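Local coordinates for peptidyl-tRNA hydrolase (Thermoplasma acidophilum, PDB 1RLK), which probably hydrolyses peptidyl-tRNAs that drop off the ribosome during protein synthesis, splitting the peptide from the tRNA as a member of the PTH2 family, at residues V2-V6 / E45-E49; M70-I76 / K106-I110; I76-Q82 / I94-G100. One frame throughout, in Å; residues are numbered along the deposited sequence.

Interaction 1 (V2-V6 / E45-E49); sequences VKKMV and EWYDE
Strand 3-10, an inner strand of the mixed sheet of the PTH2 fold, meets the last turn of helix 40-48 here, chiefly through Lys3, Met5 and the indole of Trp46. Lys3 and Trp46 bring their CA atoms within 5.0 Å of each other. The carbonyl O of Lys3 lies at the edge of the indole, in its plane, 3.5 Å from Trp46 CD1. Further along the strand Met5 packs obliquely against the six-membered ring: its chain is extended up to SD and then bends at chi3 (-61°), which brings CE to 3.5 Å from Trp46 CH2. The sulfur stands 4.9 Å from the centroid of that ring and 53° off its normal, a Met-aromatic contact. Trp46 NE1 is close to Met5 N, but both are donors; the indole N-H goes instead to the carbonyl of Arg52, while Pro101 and Ala32 also touch the Trp46 side chain. At the outer end Lys3 crosses Glu45 at about a right angle, and Lys3 NZ forms a long salt bridge of 3.6 Å to Glu45 OE2. One water joins the backbones, donating to Trp46 O at 2.7 Å and weakly to Lys3 O. With the salt bridge long, Lys3 N buried without a partner and the methionine in contact with the indole, attachment of the helix end to the strand probably rests more on apolar packing than on charge.

Interaction 2 (M70-I76 / K106-I110); sequences MADSMGI and KLDKI
Apolar side-chain packing joins Met70, Met74 and Ile76 to Ile110 where the C-terminal end of helix 61-74 faces the short helix 104-111. The two segments run roughly antiparallel, their axes 10.4 Å apart at closest approach and 146° between their directions. Ile110 is the residue around which the others gather. On one side its CG1 rests 3.8 Å from Met70 CB, and its CD1 reaches across to 3.8 Å from Ala71 N. From the end of the helix Met74 brings its SD to 3.8 Å from Ile110 CD1; the placing of the methionine methyl is doubtful. The helix stops in a Schellman motif: Gly75 takes positive phi (72°), Ile76 N bonds back to Ala71 O and Gly75 N to Asp72 O. That turn delivers Ile76 to the same patch. With CG1 set opposite its own carbonyl carbon (chi1 -67°), Ile76 sends CD1 to meet Ile110 CD1 end-on at 3.6 Å, while its CG2 branch reaches Leu107 CD2 at 4.0 Å. The aliphatic part of Lys106 slides past Ile76 in the opposite direction, CD lying 3.9 Å from Ile76 CD1, and carries its NZ on to a salt bridge with Asp102. Beneath the two helices, Leu99 of strand 94-103 is touched by both Ala71 and Leu107.

Interaction 3 (I76-Q82 / I94-G100); sequences IVNEIVQ and ITCIGLG
Strands 78-82 and 94-103 pair as an antiparallel beta hairpin, Glu79 and Gly98 forming a hydrogen-bonded pair with N-to-O distances of 2.9 Å both ways. Gly100 N adds a bond to Val77 O at 2.8 Å. Between Val81 and Gln82 the register slips by one residue, a beta bulge: Val81 N donates to Cys96 O, while Thr95 N donates to Val81 O. Both faces are close-packed: on one Cys96 SG sits 3.6 Å from Val81 CB, on the other Asn78 CB meets Leu99 CD2 at 3.7 Å. The Asn78 amide turns back along its own chain because CG stands between N and the carbonyl carbon (chi1 66°), and ND2 gives Ile76 O a nearly straight bond of 2.9 Å, in the amide plane; Asp72 and Lys68 bond the same amide. Toward the loop that joins the strands Ile80, Gln82 and Ile94 are more accessible: Ile94 CG1 is wedged between Gln82 CG at 3.6 Å and Ile80 CG2 at 3.7 Å. Cutting Ile94 back to an alanine is likely to open a gap between Ile80 and Gln82, leaving both with less to pack on. Strand 78-82 is an edge strand within the chain, and strand 94-103 pairs on its other side with strand 3-10. Helix 17-38 packs on the face of Glu79 and Val81, where Arg34 forms a salt bridge with Glu79, and helix 61-74 on the face of Asn78, Ile80 and Ile94.

How the interactions relate
From the N terminus, strand 3-10 comes first, and interaction 1 closes the loop through helix 17-38 by bringing the end of helix 40-48 back to it. The chain then passes through strand 53-58 and helix 61-74 before interaction 2 opens. Interaction 3 starts at Ile76, which both contacts share, and its hairpin closes before helix 104-111 completes interaction 2, so the hairpin lies within that larger loop. Interaction 1 precedes both in series. Within the sheet Val6 probably hydrogen-bonds to Leu99 between neighbouring strands; from the helices, Leu107 packs on Val6 and Asp72 probably hydrogen-bonds to Asn78.

Interaction 1 (V2-V6 / E45-E49)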
ATOM      1  N   VAL A   2       9.433   9.967 -10.174  1.00 35.90           N
ATOM      2  CA  VAL A   2       9.493  10.868  -8.979  1.00 36.13           C
ATOM      3  C   VAL A   2       8.172  10.816  -8.180  1.00 35.09           C
ATOM      4  O   VAL A   2       8.158  11.038  -6.955  1.00 35.69           O
ATOM      5  CB  VAL A   2       9.893  12.312  -9.403  1.00 36.46           C
ATOM      6  CG1 VAL A   2       9.320  13.388  -8.476  1.00 37.14           C
ATOM      7  CG2 VAL A   2      11.416  12.441  -9.480  1.00 37.44           C
ATOM      8  N   LYS A   3       7.063  10.535  -8.866  1.00 33.20           N
ATOM      9  CA  LYS A   3       5.875  10.058  -8.173  1.00 31.24           C
ATOM     10  C   LYS A   3       6.060   8.555  -8.007  1.00 29.36           C
ATOM     11  O   LYS A   3       6.492   7.878  -8.936  1.00 29.20           O
ATOM     12  CB  LYS A   3       4.593  10.371  -8.944  1.00 31.32           C
ATOM     13  CG  LYS A   3       4.312  11.862  -9.137  1.00 32.42           C
ATOM     14  CD  LYS A   3       4.183  12.615  -7.809  1.00 33.70           C
ATOM     15  CE  LYS A   3       3.811  14.082  -8.020  1.00 35.32           C
ATOM     16  NZ  LYS A   3       5.028  14.911  -8.142  1.00 36.26           N
ATOM     17  N   LYS A   4       5.809   8.054  -6.803  1.00 26.73           N
ATOM     18  CA  LYS A   4       5.872   6.628  -6.523  1.00 25.82           C
ATOM     19  C   LYS A   4       4.655   6.178  -5.707  1.00 23.56           C
ATOM     20  O   LYS A   4       4.003   6.972  -5.052  1.00 23.18           O
ATOM     21  CB  LYS A   4       7.149   6.285  -5.748  1.00 26.27           C
ATOM     22  CG  LYS A   4       8.466   6.881  -6.318  1.00 27.85           C
ATOM     23  CD  LYS A   4       9.241   5.899  -7.175  1.00 29.46           C
ATOM     24  CE  LYS A   4      10.642   6.435  -7.534  1.00 31.29           C
ATOM     25  NZ  LYS A   4      11.723   5.819  -6.699  1.00 30.94           N
ATOM     26  N   MET A   5       4.363   4.890  -5.771  1.00 21.69           N
ATOM     27  CA  MET A   5       3.452   4.236  -4.843  1.00 20.02           C
ATOM     28  C   MET A   5       4.263   3.354  -3.908  1.00 18.95           C
ATOM     29  O   MET A   5       5.258   2.808  -4.329  1.00 19.14           O
ATOM     30  CB  MET A   5       2.436   3.414  -5.639  1.00 19.83           C
ATOM     31  CG  MET A   5       1.651   2.446  -4.813  1.00 18.62           C
ATOM     32  SD  MET A   5       0.397   1.617  -5.765  1.00 17.99           S
ATOM     33  CE  MET A   5      -0.535   2.916  -6.265  1.00 14.77           C
ATOM     34  N   VAL A   6       3.872   3.241  -2.636  1.00 17.21           N
ATOM     35  CA  VAL A   6       4.480   2.293  -1.718  1.00 17.10           C
ATOM     36  C   VAL A   6       3.444   1.283  -1.262  1.00 16.95           C
ATOM     37  O   VAL A   6       2.316   1.663  -0.969  1.00 15.56           O
ATOM     38  CB  VAL A   6       5.014   2.980  -0.432  1.00 17.21           C
ATOM     39  CG1 VAL A   6       5.677   1.967   0.498  1.00 17.35           C
ATOM     40  CG2 VAL A   6       5.930   4.092  -0.772  1.00 18.22           C
ATOM     41  N   GLU A  45       0.698  11.428 -13.836  1.00 27.83           N
ATOM     42  CA  GLU A  45       2.142  11.587 -13.894  1.00 27.84           C
ATOM     43  C   GLU A  45       2.834  10.297 -13.486  1.00 27.54           C
ATOM     44  O   GLU A  45       3.704   9.811 -14.197  1.00 27.67           O
ATOM     45  CB  GLU A  45       2.594  12.728 -12.987  1.00 28.36           C
ATOM     46  CG  GLU A  45       4.101  12.962 -13.007  1.00 29.17           C
ATOM     47  CD  GLU A  45       4.535  14.081 -12.089  1.00 30.44           C
ATOM     48  OE1 GLU A  45       3.754  15.032 -11.867  1.00 33.98           O
ATOM     49  OE2 GLU A  45       5.666  14.008 -11.584  1.00 32.18           O
ATOM     50  N   TRP A  46       2.444   9.768 -12.328  1.00 26.87           N
ATOM     51  CA  TRP A  46       2.851   8.435 -11.872  1.00 26.70           C
ATOM     52  C   TRP A  46       2.743   7.395 -12.975  1.00 26.79           C
ATOM     53  O   TRP A  46       3.700   6.683 -13.246  1.00 26.75           O
ATOM     54  CB  TRP A  46       1.956   7.990 -10.718  1.00 26.34           C
ATOM     55  CG  TRP A  46       2.259   6.634 -10.144  1.00 23.94           C
ATOM     56  CD1 TRP A  46       3.391   6.257  -9.500  1.00 20.83           C
ATOM     57  CD2 TRP A  46       1.379   5.497 -10.108  1.00 21.43           C
ATOM     58  NE1 TRP A  46       3.288   4.951  -9.082  1.00 20.95           N
ATOM     59  CE2 TRP A  46       2.062   4.461  -9.439  1.00 21.12           C
ATOM     60  CE3 TRP A  46       0.086   5.249 -10.577  1.00 21.63           C
ATOM     61  CZ2 TRP A  46       1.494   3.193  -9.223  1.00 22.11           C
ATOM     62  CZ3 TRP A  46      -0.485   3.977 -10.371  1.00 21.89           C
ATOM     63  CH2 TRP A  46       0.218   2.973  -9.704  1.00 21.65           C
ATOM     64  N   TYR A  47       1.572   7.322 -13.592  1.00 27.40           N
ATOM     65  CA  TYR A  47       1.267   6.270 -14.556  1.00 28.44           C
ATOM     66  C   TYR A  47       2.108   6.416 -15.832  1.00 29.16           C
ATOM     67  O   TYR A  47       2.568   5.426 -16.390  1.00 28.94           O
ATOM     68  CB  TYR A  47      -0.229   6.252 -14.881  1.00 28.41           C
ATOM     69  CG  TYR A  47      -0.644   5.061 -15.716  1.00 30.47           C
ATOM     70  CD1 TYR A  47      -0.844   3.814 -15.128  1.00 30.96           C
ATOM     71  CD2 TYR A  47      -0.790   5.171 -17.104  1.00 31.53           C
ATOM     72  CE1 TYR A  47      -1.198   2.714 -15.884  1.00 31.73           C
ATOM     73  CE2 TYR A  47      -1.151   4.074 -17.874  1.00 32.42           C
ATOM     74  CZ  TYR A  47      -1.356   2.846 -17.259  1.00 33.29           C
ATOM     75  OH  TYR A  47      -1.705   1.744 -18.015  1.00 34.06           O
ATOM     76  N   ASP A  48       2.339   7.656 -16.250  1.00 29.99           N
ATOM     77  CA  ASP A  48       3.083   7.944 -17.473  1.00 30.95           C
ATOM     78  C   ASP A  48       4.593   7.786 -17.266  1.00 30.88           C
ATOM     79  O   ASP A  48       5.337   7.606 -18.229  1.00 32.13           O
ATOM     80  CB  ASP A  48       2.712   9.347 -18.007  1.00 31.30           C
ATOM     81  CG  ASP A  48       1.257   9.418 -18.531  1.00 33.33           C
ATOM     82  OD1 ASP A  48       0.622   8.350 -18.717  1.00 36.25           O
ATOM     83  OD2 ASP A  48       0.651  10.491 -18.775  1.00 34.92           O
ATOM     84  N   GLU A  49       5.031   7.821 -16.008  1.00 30.53           N
ATOM     85  CA  GLU A  49       6.415   7.573 -15.629  1.00 30.21           C
ATOM     86  C   GLU A  49       6.679   6.079 -15.326  1.00 28.77           C
ATOM     87  O   GLU A  49       7.774   5.723 -14.888  1.00 28.54           O
ATOM     88  CB  GLU A  49       6.794   8.437 -14.406  1.00 31.31           C
ATOM     89  CG  GLU A  49       7.192   9.872 -14.750  1.00 33.86           C
ATOM     90  CD  GLU A  49       7.025  10.878 -13.604  1.00 37.63           C
ATOM     91  OE1 GLU A  49       6.695  10.491 -12.456  1.00 39.53           O
ATOM     92  OE2 GLU A  49       7.226  12.086 -13.867  1.00 39.92           O
TER
HETATM   93  O   HOH W   1       5.962   6.188 -11.805  1.00 24.54           O

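Interaction 2 (M70-I76 / K106-I110)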
ATOM      1  N   MET A  70      -0.261   7.784   9.851  1.00 22.71           N
ATOM      2  CA  MET A  70       0.544   8.843   9.241  1.00 23.12           C
ATOM      3  C   MET A  70       0.016   9.263   7.889  1.00 21.94           C
ATOM      4  O   MET A  70      -0.038  10.440   7.586  1.00 21.82           O
ATOM      5  CB  MET A  70       1.997   8.395   9.106  1.00 24.01           C
ATOM      6  CG  MET A  70       2.637   8.047  10.418  1.00 26.74           C
ATOM      7  SD  MET A  70       4.401   8.186  10.298  1.00 32.79           S
ATOM      8  CE  MET A  70       4.876   6.952  11.267  1.00 30.39           C
ATOM      9  N   ALA A  71      -0.389   8.296   7.073  1.00 21.34           N
ATOM     10  CA  ALA A  71      -0.924   8.601   5.760  1.00 20.60           C
ATOM     11  C   ALA A  71      -2.172   9.469   5.851  1.00 20.60           C
ATOM     12  O   ALA A  71      -2.297  10.444   5.134  1.00 19.97           O
ATOM     13  CB  ALA A  71      -1.239   7.300   4.993  1.00 20.63           C
ATOM     14  N   ASP A  72      -3.112   9.105   6.714  1.00 21.47           N
ATOM     15  CA  ASP A  72      -4.328   9.908   6.879  1.00 21.99           C
ATOM     16  C   ASP A  72      -3.969  11.324   7.330  1.00 22.90           C
ATOM     17  O   ASP A  72      -4.473  12.292   6.782  1.00 23.30           O
ATOM     18  CB  ASP A  72      -5.315   9.279   7.886  1.00 21.64           C
ATOM     19  CG  ASP A  72      -6.003   8.029   7.350  1.00 21.41           C
ATOM     20  OD1 ASP A  72      -6.254   7.971   6.134  1.00 21.33           O
ATOM     21  OD2 ASP A  72      -6.322   7.057   8.077  1.00 21.46           O
ATOM     22  N   SER A  73      -3.065  11.435   8.290  1.00 24.08           N
ATOM     23  CA  SER A  73      -2.646  12.744   8.811  1.00 25.52           C
ATOM     24  C   SER A  73      -2.101  13.655   7.702  1.00 25.17           C
ATOM     25  O   SER A  73      -2.334  14.871   7.701  1.00 25.21           O
ATOM     26  CB  SER A  73      -1.592  12.541   9.895  1.00 26.25           C
ATOM     27  OG  SER A  73      -1.702  13.510  10.917  1.00 29.78           O
ATOM     28  N   MET A  74      -1.412  13.044   6.737  1.00 24.93           N
ATOM     29  CA  MET A  74      -0.779  13.753   5.629  1.00 24.74           C
ATOM     30  C   MET A  74      -1.663  13.876   4.405  1.00 24.39           C
ATOM     31  O   MET A  74      -1.266  14.491   3.417  1.00 24.45           O
ATOM     32  CB  MET A  74       0.511  13.035   5.240  1.00 25.17           C
ATOM     33  CG  MET A  74       1.557  13.123   6.310  1.00 27.00           C
ATOM     34  SD  MET A  74       3.108  12.447   5.761  1.00 30.48           S
ATOM     35  CE  MET A  74       3.412  11.487   7.070  1.00 30.85           C
ATOM     36  N   GLY A  75      -2.855  13.290   4.464  1.00 23.73           N
ATOM     37  CA  GLY A  75      -3.809  13.367   3.379  1.00 23.69           C
ATOM     38  C   GLY A  75      -3.386  12.540   2.186  1.00 23.42           C
ATOM     39  O   GLY A  75      -3.649  12.910   1.041  1.00 23.98           O
ATOM     40  N   ILE A  76      -2.708  11.434   2.461  1.00 23.20           N
ATOM     41  CA  ILE A  76      -2.218  10.550   1.413  1.00 23.11           C
ATOM     42  C   ILE A  76      -3.208   9.409   1.216  1.00 22.45           C
ATOM     43  O   ILE A  76      -3.637   8.751   2.181  1.00 21.63           O
ATOM     44  CB  ILE A  76      -0.811  10.016   1.765  1.00 23.30           C
ATOM     45  CG1 ILE A  76       0.205  11.173   1.756  1.00 24.38           C
ATOM     46  CG2 ILE A  76      -0.382   8.923   0.778  1.00 24.11           C
ATOM     47  CD1 ILE A  76       1.556  10.844   2.398  1.00 25.16           C
ATOM     48  N   LYS A 106       7.610  12.665   0.409  1.00 26.97           N
ATOM     49  CA  LYS A 106       6.484  12.603   1.341  1.00 26.80           C
ATOM     50  C   LYS A 106       6.288  11.173   1.831  1.00 25.75           C
ATOM     51  O   LYS A 106       6.226  10.928   3.036  1.00 25.18           O
ATOM     52  CB  LYS A 106       5.202  13.127   0.676  1.00 27.27           C
ATOM     53  CG  LYS A 106       4.236  13.809   1.613  1.00 30.17           C
ATOM     54  CD  LYS A 106       2.933  14.214   0.899  1.00 33.25           C
ATOM     55  CE  LYS A 106       3.097  15.481   0.053  1.00 35.62           C
ATOM     56  NZ  LYS A 106       1.996  15.642  -0.967  1.00 36.14           N
ATOM     57  N   LEU A 107       6.232  10.229   0.890  1.00 24.87           N
ATOM     58  CA  LEU A 107       6.015   8.830   1.206  1.00 24.38           C
ATOM     59  C   LEU A 107       7.134   8.270   2.074  1.00 23.90           C
ATOM     60  O   LEU A 107       6.879   7.495   2.969  1.00 23.10           O
ATOM     61  CB  LEU A 107       5.842   7.995  -0.072  1.00 24.59           C
ATOM     62  CG  LEU A 107       4.573   8.329  -0.869  1.00 25.06           C
ATOM     63  CD1 LEU A 107       4.575   7.687  -2.232  1.00 25.78           C
ATOM     64  CD2 LEU A 107       3.334   7.879  -0.094  1.00 25.14           C
ATOM     65  N   ASP A 108       8.369   8.701   1.838  1.00 23.86           N
ATOM     66  CA  ASP A 108       9.507   8.210   2.619  1.00 23.64           C
ATOM     67  C   ASP A 108       9.435   8.655   4.087  1.00 22.50           C
ATOM     68  O   ASP A 108       9.945   7.981   4.963  1.00 21.81           O
ATOM     69  CB  ASP A 108      10.828   8.674   1.998  1.00 24.36           C
ATOM     70  CG  ASP A 108      11.144   7.962   0.677  1.00 26.22           C
ATOM     71  OD1 ASP A 108      10.693   6.815   0.463  1.00 28.26           O
ATOM     72  OD2 ASP A 108      11.832   8.494  -0.211  1.00 29.27           O
ATOM     73  N   LYS A 109       8.789   9.778   4.343  1.00 22.52           N
ATOM     74  CA  LYS A 109       8.532  10.214   5.729  1.00 23.02           C
ATOM     75  C   LYS A 109       7.740   9.191   6.535  1.00 22.39           C
ATOM     76  O   LYS A 109       7.813   9.184   7.756  1.00 22.68           O
ATOM     77  CB  LYS A 109       7.782  11.552   5.757  1.00 23.11           C
ATOM     78  CG  LYS A 109       8.524  12.695   5.140  1.00 24.94           C
ATOM     79  CD  LYS A 109       7.782  14.004   5.298  1.00 26.98           C
ATOM     80  CE  LYS A 109       8.597  15.139   4.708  1.00 29.16           C
ATOM     81  NZ  LYS A 109       7.784  16.330   4.356  1.00 31.64           N
ATOM     82  N   ILE A 110       6.976   8.340   5.848  1.00 21.91           N
ATOM     83  CA  ILE A 110       6.129   7.322   6.492  1.00 21.63           C
ATOM     84  C   ILE A 110       6.754   5.929   6.479  1.00 20.94           C
ATOM     85  O   ILE A 110       6.770   5.250   7.502  1.00 21.35           O
ATOM     86  CB  ILE A 110       4.755   7.275   5.773  1.00 21.56           C
ATOM     87  CG1 ILE A 110       4.045   8.609   5.913  1.00 22.85           C
ATOM     88  CG2 ILE A 110       3.852   6.162   6.339  1.00 21.98           C
ATOM     89  CD1 ILE A 110       2.784   8.723   5.086  1.00 24.36           C
TER

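Interaction 3 (I76-Q82 / I94-G100)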
ATOM      1  N   ILE A  76      -2.708  11.434   2.461  1.00 23.20           N
ATOM      2  CA  ILE A  76      -2.218  10.550   1.413  1.00 23.11           C
ATOM      3  C   ILE A  76      -3.208   9.409   1.216  1.00 22.45           C
ATOM      4  O   ILE A  76      -3.637   8.751   2.181  1.00 21.63           O
ATOM      5  CB  ILE A  76      -0.811  10.016   1.765  1.00 23.30           C
ATOM      6  CG1 ILE A  76       0.205  11.173   1.756  1.00 24.38           C
ATOM      7  CG2 ILE A  76      -0.382   8.923   0.778  1.00 24.11           C
ATOM      8  CD1 ILE A  76       1.556  10.844   2.398  1.00 25.16           C
ATOM      9  N   VAL A  77      -3.548   9.164  -0.045  1.00 22.17           N
ATOM     10  CA  VAL A  77      -4.383   8.014  -0.406  1.00 21.68           C
ATOM     11  C   VAL A  77      -3.763   6.737   0.115  1.00 21.15           C
ATOM     12  O   VAL A  77      -2.564   6.489  -0.067  1.00 20.28           O
ATOM     13  CB  VAL A  77      -4.565   7.901  -1.942  1.00 21.84           C
ATOM     14  CG1 VAL A  77      -5.238   6.563  -2.321  1.00 22.71           C
ATOM     15  CG2 VAL A  77      -5.354   9.091  -2.471  1.00 22.56           C
ATOM     16  N   ASN A  78      -4.575   5.914   0.770  1.00 20.73           N
ATOM     17  CA  ASN A  78      -4.105   4.641   1.300  1.00 20.23           C
ATOM     18  C   ASN A  78      -5.213   3.618   1.384  1.00 19.96           C
ATOM     19  O   ASN A  78      -6.391   3.979   1.542  1.00 20.32           O
ATOM     20  CB  ASN A  78      -3.474   4.843   2.677  1.00 20.29           C
ATOM     21  CG  ASN A  78      -4.488   5.285   3.732  1.00 21.51           C
ATOM     22  OD1 ASN A  78      -5.026   4.454   4.463  1.00 20.30           O
ATOM     23  ND2 ASN A  78      -4.743   6.597   3.813  1.00 16.38           N
ATOM     24  N   GLU A  79      -4.850   2.344   1.284  1.00 19.24           N
ATOM     25  CA  GLU A  79      -5.825   1.270   1.369  1.00 18.67           C
ATOM     26  C   GLU A  79      -5.243   0.111   2.132  1.00 18.78           C
ATOM     27  O   GLU A  79      -4.228  -0.471   1.720  1.00 17.41           O
ATOM     28  CB  GLU A  79      -6.228   0.803  -0.030  1.00 19.42           C
ATOM     29  CG  GLU A  79      -7.267  -0.304  -0.033  1.00 20.64           C
ATOM     30  CD  GLU A  79      -8.676   0.171   0.308  1.00 22.86           C
ATOM     31  OE1 GLU A  79      -8.936   1.412   0.415  1.00 22.39           O
ATOM     32  OE2 GLU A  79      -9.528  -0.724   0.432  1.00 24.43           O
ATOM     33  N   ILE A  80      -5.879  -0.220   3.255  1.00 18.19           N
ATOM     34  CA  ILE A  80      -5.614  -1.445   3.965  1.00 18.80           C
ATOM     35  C   ILE A  80      -6.259  -2.602   3.202  1.00 19.36           C
ATOM     36  O   ILE A  80      -7.431  -2.537   2.832  1.00 19.43           O
ATOM     37  CB  ILE A  80      -6.155  -1.352   5.407  1.00 19.54           C
ATOM     38  CG1 ILE A  80      -5.187  -0.517   6.247  1.00 21.29           C
ATOM     39  CG2 ILE A  80      -6.346  -2.743   6.014  1.00 19.47           C
ATOM     40  CD1 ILE A  80      -5.713  -0.132   7.601  1.00 24.21           C
ATOM     41  N   VAL A  81      -5.487  -3.657   2.984  1.00 18.75           N
ATOM     42  CA  VAL A  81      -5.926  -4.773   2.186  1.00 19.49           C
ATOM     43  C   VAL A  81      -6.147  -5.961   3.096  1.00 19.72           C
ATOM     44  O   VAL A  81      -5.321  -6.249   3.961  1.00 20.24           O
ATOM     45  CB  VAL A  81      -4.892  -5.096   1.081  1.00 18.62           C
ATOM     46  CG1 VAL A  81      -5.152  -6.476   0.471  1.00 19.97           C
ATOM     47  CG2 VAL A  81      -4.928  -4.011   0.018  1.00 20.23           C
ATOM     48  N   GLN A  82      -7.257  -6.642   2.881  1.00 20.38           N
ATOM     49  CA  GLN A  82      -7.610  -7.851   3.618  1.00 21.99           C
ATOM     50  C   GLN A  82      -7.847  -8.986   2.630  1.00 23.01           C
ATOM     51  O   GLN A  82      -8.508  -8.777   1.621  1.00 21.22           O
ATOM     52  CB  GLN A  82      -8.888  -7.619   4.449  1.00 21.67           C
ATOM     53  CG  GLN A  82      -8.736  -6.533   5.522  1.00 23.18           C
ATOM     54  CD  GLN A  82     -10.038  -6.192   6.263  1.00 24.05           C
ATOM     55  OE1 GLN A  82     -10.529  -6.981   7.077  1.00 26.76           O
ATOM     56  NE2 GLN A  82     -10.564  -5.014   6.008  1.00 23.01           N
ATOM     57  N   ILE A  94      -5.827  -8.638   7.585  1.00 22.62           N
ATOM     58  CA  ILE A  94      -5.110  -7.492   7.021  1.00 21.95           C
ATOM     59  C   ILE A  94      -3.705  -7.952   6.637  1.00 21.32           C
ATOM     60  O   ILE A  94      -2.961  -8.419   7.496  1.00 21.03           O
ATOM     61  CB  ILE A  94      -5.043  -6.324   8.027  1.00 21.80           C
ATOM     62  CG1 ILE A  94      -6.436  -5.722   8.230  1.00 21.83           C
ATOM     63  CG2 ILE A  94      -4.080  -5.269   7.547  1.00 22.33           C
ATOM     64  CD1 ILE A  94      -6.522  -4.655   9.298  1.00 22.78           C
ATOM     65  N   THR A  95      -3.371  -7.825   5.347  1.00 20.66           N
ATOM     66  CA  THR A  95      -2.114  -8.333   4.779  1.00 19.81           C
ATOM     67  C   THR A  95      -1.113  -7.233   4.469  1.00 19.37           C
ATOM     68  O   THR A  95       0.085  -7.444   4.578  1.00 20.31           O
ATOM     69  CB  THR A  95      -2.382  -9.124   3.466  1.00 19.84           C
ATOM     70  OG1 THR A  95      -3.168  -8.344   2.541  1.00 18.42           O
ATOM     71  CG2 THR A  95      -3.217 -10.338   3.741  1.00 19.34           C
ATOM     72  N   CYS A  96      -1.598  -6.082   4.034  1.00 18.79           N
ATOM     73  CA  CYS A  96      -0.738  -5.007   3.583  1.00 18.56           C
ATOM     74  C   CYS A  96      -1.484  -3.693   3.498  1.00 18.66           C
ATOM     75  O   CYS A  96      -2.694  -3.644   3.706  1.00 19.18           O
ATOM     76  CB  CYS A  96      -0.132  -5.371   2.222  1.00 18.68           C
ATOM     77  SG  CYS A  96      -1.334  -5.505   0.885  1.00 19.54           S
ATOM     78  N   ILE A  97      -0.761  -2.609   3.232  1.00 17.86           N
ATOM     79  CA  ILE A  97      -1.377  -1.308   3.016  1.00 17.64           C
ATOM     80  C   ILE A  97      -0.702  -0.600   1.849  1.00 17.42           C
ATOM     81  O   ILE A  97       0.526  -0.550   1.773  1.00 17.50           O
ATOM     82  CB  ILE A  97      -1.345  -0.445   4.302  1.00 17.20           C
ATOM     83  CG1 ILE A  97      -2.032   0.892   4.072  1.00 17.16           C
ATOM     84  CG2 ILE A  97       0.075  -0.214   4.796  1.00 17.04           C
ATOM     85  CD1 ILE A  97      -2.233   1.690   5.352  1.00 16.80           C
ATOM     86  N   GLY A  98      -1.501  -0.093   0.923  1.00 16.82           N
ATOM     87  CA  GLY A  98      -0.996   0.703  -0.184  1.00 17.41           C
ATOM     88  C   GLY A  98      -1.057   2.190   0.115  1.00 17.89           C
ATOM     89  O   GLY A  98      -1.973   2.661   0.810  1.00 17.31           O
ATOM     90  N   LEU A  99      -0.087   2.930  -0.409  1.00 17.74           N
ATOM     91  CA  LEU A  99      -0.028   4.385  -0.272  1.00 18.56           C
ATOM     92  C   LEU A  99       0.286   5.044  -1.603  1.00 18.97           C
ATOM     93  O   LEU A  99       1.234   4.649  -2.291  1.00 19.16           O
ATOM     94  CB  LEU A  99       1.059   4.828   0.713  1.00 18.67           C
ATOM     95  CG  LEU A  99       1.316   4.065   1.992  1.00 20.66           C
ATOM     96  CD1 LEU A  99       2.596   4.582   2.611  1.00 22.16           C
ATOM     97  CD2 LEU A  99       0.151   4.250   2.966  1.00 22.78           C
ATOM     98  N   GLY A 100      -0.474   6.077  -1.944  1.00 18.95           N
ATOM     99  CA  GLY A 100      -0.180   6.893  -3.107  1.00 19.45           C
ATOM    100  C   GLY A 100      -0.989   6.502  -4.329  1.00 20.03           C
ATOM    101  O   GLY A 100      -2.035   5.856  -4.188  1.00 19.97           O
TER